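Local coordinates for sensor protein kinase HptS (Staphylococcus aureus, PDB 6LKI) that acts as a sensor histidine protein kinase, whose domain here probably detects an extracellular signal that the kinase relays by phosphorylation, at residues 11-16 / 105-110; 22-27 / 89-94; 40-45 / 69-74; 48-53 / 73-78. One frame throughout, in Å; residues are numbered along the deposited sequence.

Contact 1. Residues 11-16 / 105-110; sequences SSLHHT and ANTPRL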
loop_
_atom_site.group_PDB
_atom_site.type_symbol
_atom_site.label_atom_id
_atom_site.label_comp_id
_atom_site.label_asym_id
_atom_site.label_seq_id
_atom_site.Cartn_x
_atom_site.Cartn_y
_atom_site.Cartn_z
ATOM N N SER B 11 -23.872 -9.599 -20.658
ATOM C CA SER B 11 -24.770 -8.455 -20.744
ATOM C C SER B 11 -25.105 -7.906 -19.362
ATOM O O SER B 11 -25.214 -6.688 -19.182
ATOM C CB SER B 11 -26.042 -8.849 -21.491
ATOM O OG SER B 11 -26.949 -7.764 -21.554
ATOM N N SER B 12 -25.271 -8.789 -18.374
ATOM C CA SER B 12 -25.532 -8.333 -17.012
ATOM C C SER B 12 -24.322 -7.609 -16.433
ATOM O O SER B 12 -24.465 -6.548 -15.815
ATOM C CB SER B 12 -25.928 -9.517 -16.131
ATOM O OG SER B 12 -26.418 -9.079 -14.875
ATOM N N LEU B 13 -23.123 -8.167 -16.621
ATOM C CA LEU B 13 -21.915 -7.477 -16.180
ATOM C C LEU B 13 -21.685 -6.199 -16.975
ATOM O O LEU B 13 -21.180 -5.212 -16.430
ATOM C CB LEU B 13 -20.705 -8.405 -16.298
ATOM C CG LEU B 13 -20.698 -9.632 -15.383
ATOM C CD1 LEU B 13 -19.575 -10.584 -15.766
ATOM C CD2 LEU B 13 -20.582 -9.218 -13.925
ATOM N N HIS B 14 -22.047 -6.202 -18.260
ATOM C CA HIS B 14 -21.988 -4.983 -19.059
ATOM C C HIS B 14 -22.888 -3.903 -18.473
ATOM O O HIS B 14 -22.484 -2.741 -18.355
ATOM C CB HIS B 14 -22.384 -5.297 -20.504
ATOM C CG HIS B 14 -22.526 -4.090 -21.378
ATOM N ND1 HIS B 14 -21.630 -3.044 -21.358
ATOM C CD2 HIS B 14 -23.457 -3.769 -22.307
ATOM C CE1 HIS B 14 -22.005 -2.128 -22.233
ATOM N NE2 HIS B 14 -23.112 -2.544 -22.823
ATOM N N HIS B 15 -24.107 -4.276 -18.077
ATOM C CA HIS B 15 -25.050 -3.301 -17.540
ATOM C C HIS B 15 -24.610 -2.794 -16.171
ATOM O O HIS B 15 -24.724 -1.598 -15.882
ATOM C CB HIS B 15 -26.446 -3.920 -17.465
ATOM C CG HIS B 15 -27.524 -2.947 -17.106
ATOM N ND1 HIS B 15 -27.996 -1.999 -17.989
ATOM C CD2 HIS B 15 -28.233 -2.782 -15.964
ATOM C CE1 HIS B 15 -28.945 -1.289 -17.404
ATOM N NE2 HIS B 15 -29.108 -1.745 -16.175
ATOM N N THR B 16 -24.098 -3.687 -15.318
ATOM C CA THR B 16 -23.693 -3.282 -13.976
ATOM C C THR B 16 -22.543 -2.283 -14.020
ATOM O O THR B 16 -22.536 -1.299 -13.272
ATOM C CB THR B 16 -23.305 -4.510 -13.152
ATOM O OG1 THR B 16 -24.449 -5.358 -12.986
ATOM C CG2 THR B 16 -22.782 -4.100 -11.780
ATOM N N ALA B 105 -17.859 -10.534 -5.973
ATOM C CA ALA B 105 -17.604 -11.817 -5.327
ATOM C C ALA B 105 -18.367 -12.957 -5.992
ATOM O O ALA B 105 -17.852 -14.077 -6.079
ATOM C CB ALA B 105 -17.968 -11.742 -3.842
ATOM N N ASN B 106 -19.583 -12.688 -6.460
ATOM C CA ASN B 106 -20.402 -13.666 -7.167
ATOM C C ASN B 106 -21.557 -12.920 -7.820
ATOM O O ASN B 106 -21.783 -11.735 -7.560
ATOM C CB ASN B 106 -20.919 -14.765 -6.230
ATOM C CG ASN B 106 -21.791 -14.222 -5.113
ATOM O OD1 ASN B 106 -22.936 -13.826 -5.337
ATOM N ND2 ASN B 106 -21.252 -14.203 -3.899
ATOM N N THR B 107 -22.278 -13.627 -8.684
ATOM C CA THR B 107 -23.515 -13.131 -9.265
ATOM C C THR B 107 -24.598 -14.186 -9.099
ATOM O O THR B 107 -24.298 -15.383 -9.049
ATOM C CB THR B 107 -23.361 -12.787 -10.758
ATOM O OG1 THR B 107 -23.385 -13.987 -11.538
ATOM C CG2 THR B 107 -22.060 -12.041 -11.020
ATOM N N PRO B 108 -25.862 -13.770 -8.988
ATOM C CA PRO B 108 -26.945 -14.763 -8.878
ATOM C C PRO B 108 -27.008 -15.711 -10.057
ATOM O O PRO B 108 -27.424 -16.864 -9.894
ATOM C CB PRO B 108 -28.207 -13.894 -8.782
ATOM C CG PRO B 108 -27.727 -12.581 -8.271
ATOM C CD PRO B 108 -26.360 -12.391 -8.855
ATOM N N ARG B 109 -26.599 -15.262 -11.245
ATOM C CA ARG B 109 -26.596 -16.145 -12.406
ATOM C C ARG B 109 -25.479 -17.177 -12.314
ATOM O O ARG B 109 -25.720 -18.382 -12.457
ATOM C CB ARG B 109 -26.464 -15.325 -13.689
ATOM C CG ARG B 109 -27.401 -15.760 -14.799
ATOM C CD ARG B 109 -27.151 -14.954 -16.059
ATOM N NE ARG B 109 -27.563 -13.564 -15.900
ATOM C CZ ARG B 109 -28.778 -13.112 -16.189
ATOM N NH1 ARG B 109 -29.699 -13.942 -16.658
ATOM N NH2 ARG B 109 -29.072 -11.831 -16.014
ATOM N N LEU B 110 -24.245 -16.721 -12.078
ATOM C CA LEU B 110 -23.108 -17.636 -12.051
ATOM C C LEU B 110 -23.224 -18.638 -10.909
ATOM O O LEU B 110 -22.815 -19.796 -11.045
ATOM C CB LEU B 110 -21.802 -16.851 -11.938
ATOM C CG LEU B 110 -21.440 -15.959 -13.127
ATOM C CD1 LEU B 110 -20.127 -15.240 -12.871
ATOM C CD2 LEU B 110 -21.378 -16.764 -14.415
#
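R109 reaches back across the contact to S12, and the meeting is a loose one between a guanidinium and a small polar side chain. NH2 of R109 lies 3.9 Å from S12 CB. S12 OG stands in the guanidinium plane, at its edge, 4.0 Å from the same NH2, too far for a bond, while CB approaches obliquely. The arginine chain starts away from a staggered position (chi1 -136°), runs extended through chi2 and bends at chi3, and the guanidinium ends beside S12; its NH1 makes a long, weak ion pair with E8, one turn earlier on that helix.

Beside this polar fringe is a buried apolar touch, L13 CD2 against T107 CG2 at 4.3 Å. The arrangement ties the long N-terminal helix 2-31 to the junction where strand 97-106 of the first antiparallel sheet gives way to helix 108-116, which leads into the second sheet. T107 is the N-cap of that helix. With chi1 at 78°, its OG1 sits between the backbone N and the carbonyl carbon and accepts from L110 N at 2.9 Å, nearly straight at 166°. The same torsion leaves CG2 to meet L13. A58 also packs on T107, and N106 OD1 bonds to T59 OG1 just before the cap.

Contact 2. Residues 22-27 / 89-94; sequences TFITQH and HQLKFK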
loop_
_atom_site.group_PDB
_atom_site.type_symbol
_atom_site.label_atom_id
_atom_site.label_comp_id
_atom_site.label_asym_id
_atom_site.label_seq_id
_atom_site.Cartn_x
_atom_site.Cartn_y
_atom_site.Cartn_z
ATOM N N THR B 22 -22.077 5.585 -14.383
ATOM C CA THR B 22 -23.092 6.603 -14.340
ATOM C C THR B 22 -23.237 7.149 -12.952
ATOM O O THR B 22 -23.387 8.303 -12.780
ATOM C CB THR B 22 -24.450 6.070 -14.790
ATOM O OG1 THR B 22 -24.384 5.631 -16.119
ATOM C CG2 THR B 22 -25.497 7.115 -14.696
ATOM N N PHE B 23 -23.194 6.281 -11.973
ATOM C CA PHE B 23 -23.208 6.681 -10.584
ATOM C C PHE B 23 -22.085 7.669 -10.286
ATOM O O PHE B 23 -22.300 8.672 -9.706
ATOM C CB PHE B 23 -23.150 5.451 -9.678
ATOM C CG PHE B 23 -22.889 5.759 -8.231
ATOM C CD1 PHE B 23 -23.910 5.935 -7.371
ATOM C CD2 PHE B 23 -21.616 5.846 -7.749
ATOM C CE1 PHE B 23 -23.678 6.208 -6.054
ATOM C CE2 PHE B 23 -21.363 6.111 -6.443
ATOM C CZ PHE B 23 -22.400 6.311 -5.593
ATOM N N ILE B 24 -20.898 7.357 -10.737
ATOM C CA ILE B 24 -19.769 8.212 -10.511
ATOM C C ILE B 24 -19.968 9.586 -11.136
ATOM O O ILE B 24 -19.754 10.573 -10.517
ATOM C CB ILE B 24 -18.485 7.570 -10.995
ATOM C CG1 ILE B 24 -18.189 6.357 -10.168
ATOM C CG2 ILE B 24 -17.347 8.507 -10.794
ATOM C CD1 ILE B 24 -18.045 6.679 -8.715
ATOM N N THR B 25 -20.382 9.611 -12.375
ATOM C CA THR B 25 -20.591 10.844 -13.072
ATOM C C THR B 25 -21.607 11.723 -12.377
ATOM O O THR B 25 -21.405 12.875 -12.194
ATOM C CB THR B 25 -21.028 10.534 -14.490
ATOM O OG1 THR B 25 -20.004 9.809 -15.138
ATOM C CG2 THR B 25 -21.245 11.743 -15.209
ATOM N N GLN B 26 -22.689 11.138 -11.929
ATOM C CA GLN B 26 -23.769 11.902 -11.317
ATOM C C GLN B 26 -23.490 12.283 -9.869
ATOM O O GLN B 26 -24.222 13.112 -9.317
ATOM C CB GLN B 26 -25.078 11.112 -11.405
ATOM C CG GLN B 26 -25.554 10.891 -12.833
ATOM C CD GLN B 26 -26.849 10.108 -12.914
ATOM O OE1 GLN B 26 -27.190 9.351 -12.004
ATOM N NE2 GLN B 26 -27.578 10.285 -14.009
ATOM N N HIS B 27 -22.456 11.717 -9.248
ATOM C CA HIS B 27 -22.124 12.001 -7.857
ATOM C C HIS B 27 -20.840 12.806 -7.705
ATOM O O HIS B 27 -20.392 13.026 -6.575
ATOM C CB HIS B 27 -22.011 10.699 -7.063
ATOM C CG HIS B 27 -23.323 10.180 -6.567
ATOM N ND1 HIS B 27 -24.212 9.509 -7.379
ATOM C CD2 HIS B 27 -23.899 10.236 -5.343
ATOM C CE1 HIS B 27 -25.279 9.173 -6.676
ATOM N NE2 HIS B 27 -25.114 9.602 -5.437
ATOM N N HIS B 89 -11.887 4.071 -9.120
ATOM C CA HIS B 89 -12.122 5.488 -9.356
ATOM C C HIS B 89 -11.342 6.314 -8.345
ATOM O O HIS B 89 -11.303 5.982 -7.158
ATOM C CB HIS B 89 -13.616 5.835 -9.270
ATOM C CG HIS B 89 -14.423 5.326 -10.424
ATOM N ND1 HIS B 89 -15.025 4.087 -10.424
ATOM C CD2 HIS B 89 -14.726 5.891 -11.617
ATOM C CE1 HIS B 89 -15.664 3.908 -11.566
ATOM N NE2 HIS B 89 -15.498 4.989 -12.308
ATOM N N GLN B 90 -10.717 7.386 -8.826
ATOM C CA GLN B 90 -10.061 8.371 -7.974
ATOM C C GLN B 90 -11.028 9.537 -7.802
ATOM O O GLN B 90 -11.325 10.252 -8.764
ATOM C CB GLN B 90 -8.734 8.827 -8.582
ATOM C CG GLN B 90 -7.931 9.766 -7.695
ATOM C CD GLN B 90 -6.471 9.858 -8.107
ATOM O OE1 GLN B 90 -5.945 8.973 -8.783
ATOM N NE2 GLN B 90 -5.808 10.932 -7.693
ATOM N N LEU B 91 -11.527 9.720 -6.582
ATOM C CA LEU B 91 -12.620 10.645 -6.313
ATOM C C LEU B 91 -12.150 11.783 -5.420
ATOM O O LEU B 91 -11.449 11.560 -4.428
ATOM C CB LEU B 91 -13.797 9.922 -5.649
ATOM C CG LEU B 91 -14.339 8.694 -6.383
ATOM C CD1 LEU B 91 -15.402 8.000 -5.542
ATOM C CD2 LEU B 91 -14.898 9.086 -7.742
ATOM N N LYS B 92 -12.549 13.002 -5.772
ATOM C CA LYS B 92 -12.235 14.182 -4.975
ATOM C C LYS B 92 -13.409 14.473 -4.047
ATOM O O LYS B 92 -14.503 14.819 -4.506
ATOM C CB LYS B 92 -11.938 15.384 -5.869
ATOM C CG LYS B 92 -11.754 16.683 -5.093
ATOM C CD LYS B 92 -11.655 17.888 -6.016
ATOM C CE LYS B 92 -11.467 19.173 -5.221
ATOM N NZ LYS B 92 -12.572 19.392 -4.243
ATOM N N PHE B 93 -13.185 14.325 -2.747
ATOM C CA PHE B 93 -14.148 14.738 -1.742
ATOM C C PHE B 93 -13.766 16.122 -1.221
ATOM O O PHE B 93 -12.782 16.727 -1.650
ATOM C CB PHE B 93 -14.227 13.707 -0.614
ATOM C CG PHE B 93 -15.096 12.523 -0.939
ATOM C CD1 PHE B 93 -14.625 11.502 -1.750
ATOM C CD2 PHE B 93 -16.384 12.434 -0.437
ATOM C CE1 PHE B 93 -15.423 10.412 -2.050
ATOM C CE2 PHE B 93 -17.188 11.348 -0.735
ATOM C CZ PHE B 93 -16.707 10.335 -1.543
ATOM N N LYS B 94 -14.563 16.628 -0.277
ATOM C CA LYS B 94 -14.344 17.982 0.224
ATOM C C LYS B 94 -13.028 18.104 0.982
ATOM O O LYS B 94 -12.387 19.161 0.938
ATOM C CB LYS B 94 -15.512 18.397 1.117
ATOM C CG LYS B 94 -15.517 19.861 1.518
ATOM C CD LYS B 94 -16.683 20.153 2.450
ATOM C CE LYS B 94 -16.733 21.618 2.839
ATOM N NZ LYS B 94 -16.982 22.499 1.667
#
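I24 and H89 meet through two similar first torsions: CG1 of I24 (chi1 -66°) and CG of H89 (chi1 -72°) each lie beside their own backbone N and anti to the carbonyl carbon. The imidazole thereby comes to lie against the I24 side of the helix, and the methylene CG1 of I24 sits over the centre of one ring face in a CH-pi contact. It lies 3.6 Å from the H89 centroid and only 6° off the ring normal. The branch methyl CG2 of I24 lies beyond the ring's CD2 side, 3.8 Å from H89 CD2, and continues to L91, whose CD2 is 4.0 Å away. L91 CD2 also lies 4.1 Å from I24 CD1, the two side chains crossing at about a right angle. I24 thus rests on two alternate residues of one strand face and joins helix 2-31 to edge strand 84-92; I24 also packs on L100 of the adjoining strand.

Near the end of the helix, H27 folds back over a face of the F23 ring, and its ND1 donates to F23 O at 3.1 Å, a bent bond. H27 NE2 bonds to E48 OE1 on helix 39-55. I24 meets the H89 face by dispersion and CH-pi attraction, while H89 NE2 bonds to Q21 OE1; that pairing is consistent with a proton on NE2 and would fix the ring's rotation.

Contact 3. Residues 40-45 / 69-74; sequences HDVTAT and QFITNN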
loop_
_atom_site.group_PDB
_atom_site.type_symbol
_atom_site.label_atom_id
_atom_site.label_comp_id
_atom_site.label_asym_id
_atom_site.label_seq_id
_atom_site.Cartn_x
_atom_site.Cartn_y
_atom_site.Cartn_z
ATOM N N HIS B 40 -21.721 13.002 9.579
ATOM C CA HIS B 40 -22.931 13.146 8.774
ATOM C C HIS B 40 -22.649 12.865 7.305
ATOM O O HIS B 40 -23.441 12.195 6.631
ATOM C CB HIS B 40 -23.522 14.547 8.937
ATOM C CG HIS B 40 -24.069 14.822 10.302
ATOM N ND1 HIS B 40 -25.395 14.631 10.625
ATOM C CD2 HIS B 40 -23.471 15.283 11.425
ATOM C CE1 HIS B 40 -25.590 14.958 11.889
ATOM N NE2 HIS B 40 -24.438 15.356 12.399
ATOM N N ASP B 41 -21.526 13.374 6.789
ATOM C CA ASP B 41 -21.194 13.165 5.384
ATOM C C ASP B 41 -20.742 11.735 5.121
ATOM O O ASP B 41 -20.941 11.219 4.015
ATOM C CB ASP B 41 -20.117 14.156 4.947
ATOM C CG ASP B 41 -20.599 15.592 4.980
ATOM O OD1 ASP B 41 -21.767 15.819 5.364
ATOM O OD2 ASP B 41 -19.814 16.495 4.623
ATOM N N VAL B 42 -20.128 11.086 6.112
ATOM C CA VAL B 42 -19.785 9.673 5.976
ATOM C C VAL B 42 -21.052 8.838 5.837
ATOM O O VAL B 42 -21.148 7.957 4.975
ATOM C CB VAL B 42 -18.934 9.210 7.170
ATOM C CG1 VAL B 42 -18.758 7.698 7.146
ATOM C CG2 VAL B 42 -17.584 9.908 7.161
ATOM N N THR B 43 -22.045 9.107 6.690
ATOM C CA THR B 43 -23.321 8.408 6.591
ATOM C C THR B 43 -23.975 8.647 5.235
ATOM O O THR B 43 -24.512 7.717 4.623
ATOM C CB THR B 43 -24.251 8.851 7.722
ATOM O OG1 THR B 43 -23.666 8.511 8.985
ATOM C CG2 THR B 43 -25.610 8.173 7.597
ATOM N N ALA B 44 -23.931 9.889 4.746
ATOM C CA ALA B 44 -24.517 10.186 3.444
ATOM C C ALA B 44 -23.804 9.427 2.332
ATOM O O ALA B 44 -24.440 8.963 1.379
ATOM C CB ALA B 44 -24.478 11.692 3.178
ATOM N N THR B 45 -22.481 9.282 2.443
ATOM C CA THR B 45 -21.731 8.557 1.422
ATOM C C THR B 45 -22.011 7.061 1.490
ATOM O O THR B 45 -22.180 6.409 0.453
ATOM C CB THR B 45 -20.234 8.832 1.576
ATOM O OG1 THR B 45 -20.000 10.244 1.522
ATOM C CG2 THR B 45 -19.451 8.154 0.462
ATOM N N GLN B 69 -8.040 6.140 6.563
ATOM C CA GLN B 69 -9.481 5.932 6.611
ATOM C C GLN B 69 -9.862 4.819 5.644
ATOM O O GLN B 69 -9.375 4.781 4.512
ATOM C CB GLN B 69 -10.239 7.219 6.268
ATOM C CG GLN B 69 -11.702 7.214 6.674
ATOM C CD GLN B 69 -12.321 8.598 6.616
ATOM O OE1 GLN B 69 -11.698 9.550 6.145
ATOM N NE2 GLN B 69 -13.553 8.717 7.100
ATOM N N PHE B 70 -10.741 3.927 6.096
ATOM C CA PHE B 70 -11.134 2.751 5.324
ATOM C C PHE B 70 -12.624 2.511 5.517
ATOM O O PHE B 70 -13.064 2.216 6.632
ATOM C CB PHE B 70 -10.321 1.524 5.759
ATOM C CG PHE B 70 -10.556 0.301 4.916
ATOM C CD1 PHE B 70 -10.183 0.278 3.582
ATOM C CD2 PHE B 70 -11.139 -0.830 5.463
ATOM C CE1 PHE B 70 -10.395 -0.850 2.808
ATOM C CE2 PHE B 70 -11.353 -1.960 4.696
ATOM C CZ PHE B 70 -10.980 -1.969 3.366
ATOM N N ILE B 71 -13.393 2.635 4.437
ATOM C CA ILE B 71 -14.847 2.497 4.463
ATOM C C ILE B 71 -15.227 1.355 3.531
ATOM O O ILE B 71 -14.870 1.370 2.346
ATOM C CB ILE B 71 -15.548 3.803 4.049
ATOM C CG1 ILE B 71 -15.335 4.881 5.114
ATOM C CG2 ILE B 71 -17.033 3.566 3.798
ATOM C CD1 ILE B 71 -15.714 6.275 4.654
ATOM N N THR B 72 -15.954 0.371 4.058
ATOM C CA THR B 72 -16.268 -0.821 3.284
ATOM C C THR B 72 -17.560 -1.444 3.794
ATOM O O THR B 72 -17.960 -1.244 4.944
ATOM C CB THR B 72 -15.122 -1.843 3.350
ATOM O OG1 THR B 72 -15.388 -2.932 2.458
ATOM C CG2 THR B 72 -14.959 -2.381 4.768
ATOM N N ASN B 73 -18.219 -2.198 2.913
ATOM C CA ASN B 73 -19.320 -3.069 3.300
ATOM C C ASN B 73 -18.890 -4.527 3.388
ATOM O O ASN B 73 -19.744 -5.413 3.503
ATOM C CB ASN B 73 -20.491 -2.926 2.324
ATOM C CG ASN B 73 -20.174 -3.475 0.951
ATOM O OD1 ASN B 73 -19.047 -3.361 0.475
ATOM N ND2 ASN B 73 -21.169 -4.073 0.304
ATOM N N ASN B 74 -17.586 -4.791 3.322
ATOM C CA ASN B 74 -17.041 -6.138 3.491
ATOM C C ASN B 74 -16.860 -6.410 4.986
ATOM O O ASN B 74 -15.753 -6.548 5.509
ATOM C CB ASN B 74 -15.734 -6.273 2.716
ATOM C CG ASN B 74 -15.156 -7.674 2.767
ATOM O OD1 ASN B 74 -15.834 -8.628 3.145
ATOM N ND2 ASN B 74 -13.892 -7.802 2.377
#
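V42 and I71 touch through their methyl ends, V42 CG1 lying 4.2 Å from I71 CD1 at a slant. The other valine methyl, CG2, sits 4.2 Å from Q69 NE2. With CG1 anti to the backbone N (chi1 171°), the two branches of V42 divide between I71 and Q69, alternate residues on one face of edge strand 69-72.

In the next shell, the Q69 amide is tethered at both ends, OE1 to Y98 OH and NE2 to L36 O, while I71 is paired by its backbone with L64. One helical turn on, T45 OG1 donates to D41 O at 2.8 Å; T45 N reaches the same oxygen from the opposite face of the carbonyl plane. Further along, N74 N donates to T72 OG1 at 3.0 Å in an ST turn, and T72 OG1 also bonds Y62 O. Here helix 39-55 meets the edge strand through weak dispersion, and the Q69 amide, though beside V42 CG2, spends its bonds on strand 97-106 and the loop before the helix.

Contact 4. Residues 48-53 / 73-78; sequences ELLKLI and NNYEHL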
loop_
_atom_site.group_PDB
_atom_site.type_symbol
_atom_site.label_atom_id
_atom_site.label_comp_id
_atom_site.label_asym_id
_atom_site.label_seq_id
_atom_site.Cartn_x
_atom_site.Cartn_y
_atom_site.Cartn_z
ATOM N N GLU B 48 -25.314 6.294 -0.176
ATOM C CA GLU B 48 -25.263 6.275 -1.633
ATOM C C GLU B 48 -24.574 5.019 -2.151
ATOM O O GLU B 48 -25.020 4.422 -3.138
ATOM C CB GLU B 48 -24.552 7.528 -2.148
ATOM C CG GLU B 48 -25.280 8.821 -1.827
ATOM C CD GLU B 48 -26.699 8.831 -2.357
ATOM O OE1 GLU B 48 -26.879 8.620 -3.575
ATOM O OE2 GLU B 48 -27.635 9.040 -1.555
ATOM N N LEU B 49 -23.487 4.600 -1.496
ATOM C CA LEU B 49 -22.760 3.418 -1.949
ATOM C C LEU B 49 -23.576 2.147 -1.737
ATOM O O LEU B 49 -23.627 1.282 -2.619
ATOM C CB LEU B 49 -21.414 3.320 -1.229
ATOM C CG LEU B 49 -20.354 4.357 -1.613
ATOM C CD1 LEU B 49 -19.133 4.240 -0.713
ATOM C CD2 LEU B 49 -19.955 4.214 -3.076
ATOM N N LEU B 50 -24.221 2.014 -0.577
ATOM C CA LEU B 50 -25.061 0.844 -0.341
ATOM C C LEU B 50 -26.285 0.840 -1.249
ATOM O O LEU B 50 -26.756 -0.232 -1.647
ATOM C CB LEU B 50 -25.477 0.786 1.129
ATOM C CG LEU B 50 -24.350 0.379 2.079
ATOM C CD1 LEU B 50 -24.734 0.639 3.527
ATOM C CD2 LEU B 50 -23.987 -1.084 1.874
ATOM N N LYS B 51 -26.810 2.019 -1.591
ATOM C CA LYS B 51 -27.902 2.081 -2.556
ATOM C C LYS B 51 -27.453 1.571 -3.919
ATOM O O LYS B 51 -28.182 0.826 -4.584
ATOM C CB LYS B 51 -28.429 3.512 -2.661
ATOM C CG LYS B 51 -29.637 3.672 -3.569
ATOM C CD LYS B 51 -30.214 5.076 -3.469
ATOM C CE LYS B 51 -30.566 5.422 -2.030
ATOM N NZ LYS B 51 -31.022 6.832 -1.888
ATOM N N LEU B 52 -26.246 1.955 -4.344
ATOM C CA LEU B 52 -25.723 1.496 -5.628
ATOM C C LEU B 52 -25.471 -0.006 -5.618
ATOM O O LEU B 52 -25.778 -0.697 -6.597
ATOM C CB LEU B 52 -24.438 2.250 -5.965
ATOM C CG LEU B 52 -23.629 1.735 -7.157
ATOM C CD1 LEU B 52 -24.323 2.085 -8.468
ATOM C CD2 LEU B 52 -22.210 2.286 -7.128
ATOM N N ILE B 53 -24.914 -0.525 -4.520
ATOM C CA ILE B 53 -24.579 -1.946 -4.433
ATOM C C ILE B 53 -25.819 -2.805 -4.654
ATOM O O ILE B 53 -25.797 -3.779 -5.416
ATOM C CB ILE B 53 -23.916 -2.255 -3.078
ATOM C CG1 ILE B 53 -22.503 -1.671 -3.026
ATOM C CG2 ILE B 53 -23.899 -3.757 -2.811
ATOM C CD1 ILE B 53 -21.657 -1.998 -4.233
ATOM N N ASN B 73 -18.219 -2.198 2.913
ATOM C CA ASN B 73 -19.320 -3.069 3.300
ATOM C C ASN B 73 -18.890 -4.527 3.388
ATOM O O ASN B 73 -19.744 -5.413 3.503
ATOM C CB ASN B 73 -20.491 -2.926 2.324
ATOM C CG ASN B 73 -20.174 -3.475 0.951
ATOM O OD1 ASN B 73 -19.047 -3.361 0.475
ATOM N ND2 ASN B 73 -21.169 -4.073 0.304
ATOM N N ASN B 74 -17.586 -4.791 3.322
ATOM C CA ASN B 74 -17.041 -6.138 3.491
ATOM C C ASN B 74 -16.860 -6.410 4.986
ATOM O O ASN B 74 -15.753 -6.548 5.509
ATOM C CB ASN B 74 -15.734 -6.273 2.716
ATOM C CG ASN B 74 -15.156 -7.674 2.767
ATOM O OD1 ASN B 74 -15.834 -8.628 3.145
ATOM N ND2 ASN B 74 -13.892 -7.802 2.377
ATOM N N TYR B 75 -18.003 -6.484 5.678
ATOM C CA TYR B 75 -17.998 -6.549 7.137
ATOM C C TYR B 75 -17.392 -7.847 7.655
ATOM O O TYR B 75 -16.832 -7.869 8.758
ATOM C CB TYR B 75 -19.419 -6.378 7.675
ATOM C CG TYR B 75 -20.122 -5.143 7.159
ATOM C CD1 TYR B 75 -19.725 -3.875 7.565
ATOM C CD2 TYR B 75 -21.180 -5.244 6.266
ATOM C CE1 TYR B 75 -20.364 -2.740 7.094
ATOM C CE2 TYR B 75 -21.826 -4.117 5.791
ATOM C CZ TYR B 75 -21.413 -2.868 6.207
ATOM O OH TYR B 75 -22.055 -1.745 5.736
ATOM N N GLU B 76 -17.495 -8.932 6.891
ATOM C CA GLU B 76 -16.892 -10.197 7.294
ATOM C C GLU B 76 -15.421 -10.296 6.922
ATOM O O GLU B 76 -14.806 -11.339 7.174
ATOM C CB GLU B 76 -17.659 -11.370 6.678
ATOM C CG GLU B 76 -18.960 -11.695 7.383
ATOM C CD GLU B 76 -19.594 -12.974 6.876
ATOM O OE1 GLU B 76 -20.720 -12.911 6.340
ATOM O OE2 GLU B 76 -18.965 -14.044 7.011
ATOM N N HIS B 77 -14.851 -9.243 6.329
ATOM C CA HIS B 77 -13.432 -9.199 5.974
ATOM C C HIS B 77 -13.048 -10.359 5.058
ATOM O O HIS B 77 -12.020 -11.012 5.249
ATOM C CB HIS B 77 -12.548 -9.172 7.224
ATOM C CG HIS B 77 -12.887 -8.067 8.175
ATOM N ND1 HIS B 77 -13.283 -8.297 9.474
ATOM C CD2 HIS B 77 -12.897 -6.723 8.011
ATOM C CE1 HIS B 77 -13.519 -7.144 10.072
ATOM N NE2 HIS B 77 -13.292 -6.171 9.206
ATOM N N LEU B 78 -13.891 -10.625 4.063
ATOM C CA LEU B 78 -13.536 -11.584 3.027
ATOM C C LEU B 78 -12.337 -11.073 2.239
ATOM O O LEU B 78 -12.177 -9.868 2.020
ATOM C CB LEU B 78 -14.720 -11.823 2.089
ATOM C CG LEU B 78 -16.048 -12.239 2.723
ATOM C CD1 LEU B 78 -17.175 -12.141 1.705
ATOM C CD2 LEU B 78 -15.955 -13.644 3.298
#
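The L50 and N73 side chains lie side by side, pointing opposite ways, where helix 39-55 packs against the turn that follows edge strand 69-72. The leucine methyl CD2 rests against N73 CB at 4.0 Å. One turn later on the helix, I53 comes at the asparagine on a slant, its CG2 4.2 Å from N73 ND2. N73 thus presents its methylene to one hydrophobic side chain and its amide end to another. Its CG occupies the crowded position between the backbone N and carbonyl carbon (chi1 68°), which sends the amide toward strand 59-66: OD1 accepts from Y62 N, and ND2 gives a weak bond to L60 O. The strand thus bonds the buried amide, weakly at ND2, while L50 and I53 add apolar contact.

The Y75 ring lies with N73 CA 3.6 Å above one face, offset toward the rim. Y75 OH lies 4.2 Å from L50 CD1. The turn itself is type I from N74 to H77, and the N74 side chain pairs with the backbone of L78, just after the turn: OD1 accepts from L78 N at 2.9 Å, and ND2 donates in the carbonyl plane, on a lone pair of L78 O, at 2.7 Å.

Overall arrangement
From the N terminus, helix 2-31 enters contact 1 first and then contact 2; helix 39-55 supplies contact 3 and then contact 4. Contacts 3 and 4 end on the same piece of chain, sharing N73 and N74, and their centres are about 9 Å apart. Both short loops fall within the longer one that contact 2 closes at strand 84-92, and contact 1 encloses all three when strand 97-106 ends. The two helices are thereby laid on one four-stranded antiparallel sheet, consistent with the first PAS-like module of a double Cache sensor. Contacts 2 and 4 also join directly, F23 packing on L49 and L52, and F93 of contact 2 touches T45 of contact 3.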